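PDB 4G2A: YARHG domain-containing protein from Legionella pneumophila subsp. pneumophila, which is of unknown function but has been proposed to be a nutrient-binding protein, pairing a DUF4424 region with a YARHG domain. Local coordinates for residues Gln115-Tyr120 with Gly164-Asp169. Sequence-based numbering, arbitrary orientation.
Sequences QNKGLY and GALWQD. With SO4 (sulfate ion), chain J.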
ATOM      1  N   GLN A 115     -19.710  -9.825  -5.581  1.00 33.07           N
ATOM      2  CA  GLN A 115     -19.645  -8.654  -4.702  1.00 31.90           C
ATOM      3  C   GLN A 115     -20.076  -8.957  -3.293  1.00 37.40           C
ATOM      4  O   GLN A 115     -19.526  -8.362  -2.357  1.00 37.03           O
ATOM      5  CB  GLN A 115     -20.459  -7.505  -5.276  1.00 32.94           C
ATOM      6  CG  GLN A 115     -19.849  -6.990  -6.574  1.00 40.37           C
ATOM      7  CD  GLN A 115     -20.595  -7.433  -7.798  1.00 55.66           C
ATOM      8  OE1 GLN A 115     -21.068  -8.565  -7.900  1.00 43.89           O
ATOM      9  NE2 GLN A 115     -20.677  -6.547  -8.778  1.00 62.19           N
ATOM     10  N   ASN A 116     -21.008  -9.918  -3.138  1.00 35.27           N
ATOM     11  CA  ASN A 116     -21.510 -10.416  -1.852  1.00 36.21           C
ATOM     12  C   ASN A 116     -20.379 -11.049  -1.039  1.00 39.52           C
ATOM     13  O   ASN A 116     -20.408 -10.965   0.185  1.00 39.55           O
ATOM     14  CB  ASN A 116     -22.642 -11.446  -2.059  1.00 39.34           C
ATOM     15  CG  ASN A 116     -23.966 -10.919  -2.604  1.00 76.84           C
ATOM     16  OD1 ASN A 116     -24.293  -9.719  -2.545  1.00 72.90           O
ATOM     17  ND2 ASN A 116     -24.804 -11.838  -3.089  1.00 70.28           N
ATOM     18  N   LYS A 117     -19.364 -11.639  -1.723  1.00 35.31           N
ATOM     19  CA  LYS A 117     -18.205 -12.279  -1.089  1.00 35.01           C
ATOM     20  C   LYS A 117     -16.941 -11.411  -1.233  1.00 37.42           C
ATOM     21  O   LYS A 117     -15.839 -11.853  -0.900  1.00 37.40           O
ATOM     22  CB  LYS A 117     -17.961 -13.695  -1.668  1.00 38.70           C
ATOM     23  CG  LYS A 117     -19.154 -14.648  -1.585  1.00 41.71           C
ATOM     24  CD  LYS A 117     -19.045 -15.566  -0.404  1.00 47.92           C
ATOM     25  CE  LYS A 117     -20.226 -16.495  -0.319  1.00 63.26           C
ATOM     26  NZ  LYS A 117     -19.850 -17.787   0.324  1.00 77.70           N
ATOM     27  N   GLY A 118     -17.117 -10.178  -1.696  1.00 33.12           N
ATOM     28  CA  GLY A 118     -16.032  -9.214  -1.822  1.00 30.88           C
ATOM     29  C   GLY A 118     -15.231  -9.287  -3.097  1.00 34.40           C
ATOM     30  O   GLY A 118     -14.188  -8.633  -3.196  1.00 34.02           O
ATOM     31  N   LEU A 119     -15.700 -10.062  -4.092  1.00 30.92           N
ATOM     32  CA  LEU A 119     -15.010 -10.129  -5.379  1.00 29.32           C
ATOM     33  C   LEU A 119     -15.608  -9.076  -6.318  1.00 33.19           C
ATOM     34  O   LEU A 119     -16.783  -9.176  -6.678  1.00 33.48           O
ATOM     35  CB  LEU A 119     -15.082 -11.550  -5.981  1.00 29.30           C
ATOM     36  CG  LEU A 119     -14.466 -11.733  -7.366  1.00 32.33           C
ATOM     37  CD1 LEU A 119     -12.981 -11.443  -7.349  1.00 31.02           C
ATOM     38  CD2 LEU A 119     -14.740 -13.108  -7.908  1.00 31.05           C
ATOM     39  N   TYR A 120     -14.809  -8.048  -6.681  1.00 29.05           N
ATOM     40  CA  TYR A 120     -15.246  -6.951  -7.548  1.00 28.47           C
ATOM     41  C   TYR A 120     -14.568  -6.947  -8.925  1.00 33.95           C
ATOM     42  O   TYR A 120     -14.871  -6.080  -9.747  1.00 34.55           O
ATOM     43  CB  TYR A 120     -14.987  -5.605  -6.853  1.00 28.05           C
ATOM     44  CG  TYR A 120     -15.936  -5.351  -5.707  1.00 29.37           C
ATOM     45  CD1 TYR A 120     -17.191  -4.792  -5.926  1.00 31.12           C
ATOM     46  CD2 TYR A 120     -15.596  -5.699  -4.405  1.00 30.51           C
ATOM     47  CE1 TYR A 120     -18.089  -4.599  -4.877  1.00 32.05           C
ATOM     48  CE2 TYR A 120     -16.475  -5.489  -3.349  1.00 32.20           C
ATOM     49  CZ  TYR A 120     -17.718  -4.934  -3.588  1.00 36.90           C
ATOM     50  OH  TYR A 120     -18.572  -4.727  -2.545  1.00 38.12           O
ATOM     51  N   GLY A 164     -11.991 -14.990   0.860  1.00 36.69           N
ATOM     52  CA  GLY A 164     -11.657 -16.223   1.566  1.00 37.15           C
ATOM     53  C   GLY A 164     -12.881 -17.041   1.951  1.00 41.66           C
ATOM     54  O   GLY A 164     -12.779 -18.252   2.156  1.00 42.69           O
ATOM     55  N   ALA A 165     -14.068 -16.375   1.990  1.00 36.96           N
ATOM     56  CA  ALA A 165     -15.403 -16.932   2.239  1.00 37.19           C
ATOM     57  C   ALA A 165     -15.852 -17.874   1.101  1.00 37.60           C
ATOM     58  O   ALA A 165     -16.846 -18.572   1.259  1.00 36.65           O
ATOM     59  CB  ALA A 165     -16.413 -15.800   2.391  1.00 37.99           C
ATOM     60  N   LEU A 166     -15.147 -17.866  -0.052  1.00 32.67           N
ATOM     61  CA  LEU A 166     -15.460 -18.761  -1.163  1.00 32.99           C
ATOM     62  C   LEU A 166     -14.908 -20.190  -0.896  1.00 37.41           C
ATOM     63  O   LEU A 166     -15.352 -21.156  -1.521  1.00 35.79           O
ATOM     64  CB  LEU A 166     -14.921 -18.212  -2.488  1.00 32.18           C
ATOM     65  CG  LEU A 166     -15.604 -16.957  -3.026  1.00 36.27           C
ATOM     66  CD1 LEU A 166     -14.740 -16.277  -4.040  1.00 35.55           C
ATOM     67  CD2 LEU A 166     -17.009 -17.239  -3.564  1.00 36.16           C
ATOM     68  N   TRP A 167     -13.932 -20.308   0.023  1.00 35.04           N
ATOM     69  CA  TRP A 167     -13.346 -21.585   0.398  1.00 35.48           C
ATOM     70  C   TRP A 167     -14.172 -22.212   1.521  1.00 43.67           C
ATOM     71  O   TRP A 167     -14.899 -21.502   2.229  1.00 43.21           O
ATOM     72  CB  TRP A 167     -11.876 -21.405   0.800  1.00 32.49           C
ATOM     73  CG  TRP A 167     -11.023 -20.934  -0.335  1.00 31.12           C
ATOM     74  CD1 TRP A 167     -10.553 -19.675  -0.530  1.00 32.76           C
ATOM     75  CD2 TRP A 167     -10.587 -21.705  -1.467  1.00 30.52           C
ATOM     76  NE1 TRP A 167      -9.817 -19.616  -1.694  1.00 31.29           N
ATOM     77  CE2 TRP A 167      -9.814 -20.849  -2.285  1.00 32.81           C
ATOM     78  CE3 TRP A 167     -10.741 -23.053  -1.853  1.00 31.90           C
ATOM     79  CZ2 TRP A 167      -9.225 -21.282  -3.483  1.00 31.50           C
ATOM     80  CZ3 TRP A 167     -10.167 -23.477  -3.046  1.00 32.53           C
ATOM     81  CH2 TRP A 167      -9.430 -22.595  -3.853  1.00 32.05           C
ATOM     82  N   GLN A 168     -14.075 -23.550   1.658  1.00 43.82           N
ATOM     83  CA  GLN A 168     -14.807 -24.355   2.633  1.00 45.84           C
ATOM     84  C   GLN A 168     -14.524 -23.918   4.052  1.00 52.64           C
ATOM     85  O   GLN A 168     -13.375 -23.642   4.398  1.00 51.57           O
ATOM     86  CB  GLN A 168     -14.487 -25.837   2.466  1.00 47.79           C
ATOM     87  CG  GLN A 168     -15.489 -26.733   3.175  1.00 60.48           C
ATOM     88  CD  GLN A 168     -15.146 -28.179   3.031  1.00 82.72           C
ATOM     89  OE1 GLN A 168     -13.979 -28.559   2.917  1.00 72.14           O
ATOM     90  NE2 GLN A 168     -16.169 -29.018   3.024  1.00 87.09           N
ATOM     91  N   ASP A 169     -15.600 -23.845   4.864  1.00 53.33           N
ATOM     92  CA  ASP A 169     -15.639 -23.419   6.271  1.00 54.91           C
ATOM     93  C   ASP A 169     -15.582 -21.898   6.351  1.00 57.74           C
ATOM     94  O   ASP A 169     -15.440 -21.218   5.325  1.00 57.06           O
ATOM     95  CB  ASP A 169     -14.541 -24.087   7.137  1.00 57.94           C
ATOM     96  CG  ASP A 169     -14.635 -25.611   7.189  1.00 77.66           C
ATOM     97  OD1 ASP A 169     -15.778 -26.143   7.234  1.00 80.02           O
ATOM     98  OD2 ASP A 169     -13.570 -26.272   7.186  1.00 86.64           O
TER
HETATM   99  S   SO4 J 409     -23.489 -15.363  -2.880  1.00121.39           S
HETATM  100  O1  SO4 J 409     -23.410 -14.360  -3.935  1.00121.83           O
HETATM  101  O2  SO4 J 409     -23.340 -14.725  -1.570  1.00121.31           O
HETATM  102  O3  SO4 J 409     -24.793 -16.023  -2.942  1.00121.37           O
HETATM  103  O4  SO4 J 409     -22.417 -16.343  -3.073  1.00121.35           O
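Lys117 and Ala165 are the pair whose CA atoms lie nearest each other, 6.4 Å apart, where the 3-10 turn 115-117 faces the end of a 3-10 segment at 164-166. Each has its own backbone hydrogen bond, Gly118 N to Gln115 O (3.1 Å) and Trp167 N to Gly164 O (3.2 Å). Lys117 bridges the two with its side chain. Its chain bends at chi2 (-98°) and then runs extended, which carries the ammonium across the gap to Ala165. There NZ donates to the carbonyl O of Ala165 at 3.2 Å, coming from above the carbonyl plane, with a C=O...N angle of 125°. The aliphatic part of the lysine packs at the same time: CD meets CB of Ala165 at 3.8 Å, while CG lies 3.9 Å from the CD2 branch of Leu166. A sulfate ion, presumably carried over from the crystallisation medium, sits beside the turn 115-117 and accepts a hydrogen bond at O1 from Asn116 ND2 (3.0 Å). Leu166 also touches Ile14 and Pro15, and Trp167 turns into the core against Phe52. The contact thus joins, at the surface, the loop between strands 102-110 and 123-131 to the one between strands 155-160 and 174-180; in the first, Gly118 and Leu119 form a G1 beta bulge opposite Asp114.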